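Local atomic coordinates of putative carbohydrate metabolism domain-containing protein (Bacteroides vulgatus, PDB entry 3S30), a protein that is of unconfirmed function but, with its galactose-binding-domain-like fold, is probably a glycoside hydrolase or otherwise acts in carbohydrate metabolism. Residues A[146-150]-A[151-155]. Sequence-based numbering, arbitrary orientation.
Sequences SGYTP and NDFPT
Asp152 folds its carboxylate back over Thr149, and OD2 takes both donors of that residue: the backbone N at 2.6 Å, almost straight (170°), and OG1 at 3.0 Å. Both come from the same face of the carboxylate, the amide on its anti side, tilted somewhat out of the plane, the hydroxyl from well above it. CG lies anti to the carbonyl carbon of Asp152 (chi1 -53°), which turns the short acid back to the residue three earlier. The backbone answers with Asp152 N to Thr149 O at 2.9 Å, followed by Phe153 N to Pro150 O at 3.2 Å. Pro150, phi restricted by its ring, suits the second position of the first turn. Were Asp152 replaced by alanine, the amide and hydroxyl of Thr149 would probably lose their shared acceptor. Tyr148 directs its ring edge at the face of buried Phe153, a T-shaped pair with planes 74° apart, while Phe153 CD1 brings its own edge to Thr149 O, in the ring plane. Phe141 of helix 138-142 meets both aromatic rings. Two overlapping turns thus form a single 3-10 turn, its start closed by the amide half of a capping box, leading into strand 155-158 of the galactose-binding-like domain.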
ATOM      1  N   SER A 146      12.579   1.969 -19.645  1.00 76.75           N
ATOM      2  CA  SER A 146      11.590   2.325 -20.663  1.00 78.98           C
ATOM      3  C   SER A 146      11.015   1.072 -21.329  1.00 78.27           C
ATOM      4  O   SER A 146      11.576  -0.015 -21.208  1.00 78.38           O
ATOM      5  CB  SER A 146      12.211   3.251 -21.709  1.00 82.53           C
ATOM      6  OG  SER A 146      12.535   4.497 -21.118  1.00 84.27           O
ATOM      7  N   GLY A 147       9.884   1.235 -22.011  1.00 77.64           N
ATOM      8  CA  GLY A 147       9.204   0.118 -22.676  1.00 77.74           C
ATOM      9  C   GLY A 147       8.434  -0.832 -21.757  1.00 73.64           C
ATOM     10  O   GLY A 147       8.149  -1.964 -22.142  1.00 74.62           O
ATOM     11  N   TYR A 148       8.092  -0.389 -20.551  1.00 69.31           N
ATOM     12  CA  TYR A 148       7.241  -1.190 -19.666  1.00 66.88           C
ATOM     13  C   TYR A 148       5.780  -0.999 -20.045  1.00 66.23           C
ATOM     14  O   TYR A 148       5.352   0.118 -20.358  1.00 67.89           O
ATOM     15  CB  TYR A 148       7.392  -0.770 -18.205  1.00 64.71           C
ATOM     16  CG  TYR A 148       8.732  -1.022 -17.571  1.00 66.44           C
ATOM     17  CD1 TYR A 148       9.338  -2.281 -17.625  1.00 68.98           C
ATOM     18  CD2 TYR A 148       9.375  -0.013 -16.861  1.00 68.83           C
ATOM     19  CE1 TYR A 148      10.567  -2.512 -17.014  1.00 69.31           C
ATOM     20  CE2 TYR A 148      10.599  -0.234 -16.251  1.00 71.11           C
ATOM     21  CZ  TYR A 148      11.190  -1.479 -16.327  1.00 71.75           C
ATOM     22  OH  TYR A 148      12.407  -1.671 -15.713  1.00 75.82           O
ATOM     23  N   THR A 149       5.012  -2.081 -20.011  1.00 64.99           N
ATOM     24  CA  THR A 149       3.556  -2.001 -20.161  1.00 63.92           C
ATOM     25  C   THR A 149       2.944  -2.188 -18.772  1.00 59.77           C
ATOM     26  O   THR A 149       3.637  -2.618 -17.856  1.00 57.66           O
ATOM     27  CB  THR A 149       3.019  -3.069 -21.152  1.00 65.91           C
ATOM     28  OG1 THR A 149       3.225  -4.382 -20.615  1.00 65.47           O
ATOM     29  CG2 THR A 149       3.703  -2.940 -22.510  1.00 67.71           C
ATOM     30  N   PRO A 150       1.650  -1.864 -18.607  1.00 58.32           N
ATOM     31  CA  PRO A 150       1.021  -1.940 -17.273  1.00 55.81           C
ATOM     32  C   PRO A 150       1.252  -3.239 -16.485  1.00 54.21           C
ATOM     33  O   PRO A 150       1.438  -3.204 -15.286  1.00 55.37           O
ATOM     34  CB  PRO A 150      -0.466  -1.758 -17.592  1.00 56.75           C
ATOM     35  CG  PRO A 150      -0.462  -0.858 -18.815  1.00 56.68           C
ATOM     36  CD  PRO A 150       0.734  -1.288 -19.615  1.00 57.92           C
ATOM     37  N   ASN A 151       1.251  -4.370 -17.157  1.00 56.48           N
ATOM     38  CA  ASN A 151       1.448  -5.654 -16.501  1.00 56.85           C
ATOM     39  C   ASN A 151       2.910  -5.995 -16.137  1.00 56.74           C
ATOM     40  O   ASN A 151       3.167  -6.964 -15.417  1.00 55.45           O
ATOM     41  CB  ASN A 151       0.780  -6.749 -17.326  1.00 57.76           C
ATOM     42  CG  ASN A 151      -0.735  -6.789 -17.095  1.00 65.84           C
ATOM     43  OD1 ASN A 151      -1.203  -6.995 -15.959  1.00 70.35           O
ATOM     44  ND2 ASN A 151      -1.503  -6.575 -18.154  1.00 64.35           N
ATOM     45  N   ASP A 152       3.854  -5.168 -16.576  1.00 56.45           N
ATOM     46  CA  ASP A 152       5.230  -5.269 -16.094  1.00 56.26           C
ATOM     47  C   ASP A 152       5.427  -4.576 -14.759  1.00 52.85           C
ATOM     48  O   ASP A 152       6.431  -4.813 -14.108  1.00 53.64           O
ATOM     49  CB  ASP A 152       6.215  -4.663 -17.092  1.00 57.77           C
ATOM     50  CG  ASP A 152       6.051  -5.223 -18.470  1.00 62.24           C
ATOM     51  OD1 ASP A 152       5.947  -6.473 -18.617  1.00 66.08           O
ATOM     52  OD2 ASP A 152       6.012  -4.400 -19.403  1.00 66.88           O
ATOM     53  N   PHE A 153       4.501  -3.708 -14.355  1.00 50.68           N
ATOM     54  CA  PHE A 153       4.706  -2.908 -13.128  1.00 51.33           C
ATOM     55  C   PHE A 153       4.538  -3.689 -11.824  1.00 49.94           C
ATOM     56  O   PHE A 153       3.948  -4.773 -11.813  1.00 52.39           O
ATOM     57  CB  PHE A 153       3.836  -1.642 -13.130  1.00 51.04           C
ATOM     58  CG  PHE A 153       4.433  -0.529 -13.943  1.00 52.46           C
ATOM     59  CD1 PHE A 153       4.414  -0.593 -15.333  1.00 47.76           C
ATOM     60  CD2 PHE A 153       5.074   0.542 -13.327  1.00 47.46           C
ATOM     61  CE1 PHE A 153       4.995   0.402 -16.084  1.00 52.02           C
ATOM     62  CE2 PHE A 153       5.651   1.536 -14.075  1.00 46.91           C
ATOM     63  CZ  PHE A 153       5.609   1.471 -15.458  1.00 52.05           C
ATOM     64  N   PRO A 154       5.095  -3.160 -10.725  1.00 49.61           N
ATOM     65  CA  PRO A 154       4.926  -3.859  -9.447  1.00 48.87           C
ATOM     66  C   PRO A 154       3.470  -3.920  -8.989  1.00 48.54           C
ATOM     67  O   PRO A 154       3.052  -4.886  -8.317  1.00 49.06           O
ATOM     68  CB  PRO A 154       5.789  -3.043  -8.467  1.00 50.55           C
ATOM     69  CG  PRO A 154       6.718  -2.203  -9.321  1.00 48.25           C
ATOM     70  CD  PRO A 154       6.032  -2.016 -10.635  1.00 49.56           C
ATOM     71  N   THR A 155       2.702  -2.915  -9.390  1.00 47.96           N
ATOM     72  CA  THR A 155       1.305  -2.792  -9.016  1.00 47.77           C
ATOM     73  C   THR A 155       0.395  -2.758 -10.242  1.00 48.98           C
ATOM     74  O   THR A 155       0.522  -1.889 -11.108  1.00 49.86           O
ATOM     75  CB  THR A 155       1.108  -1.535  -8.177  1.00 47.03           C
ATOM     76  OG1 THR A 155       1.967  -1.616  -7.036  1.00 49.39           O
ATOM     77  CG2 THR A 155      -0.332  -1.399  -7.717  1.00 45.67           C
TER
HETATM   78  O   HOH W   1       0.441  -1.265 -13.880  1.00 47.20           O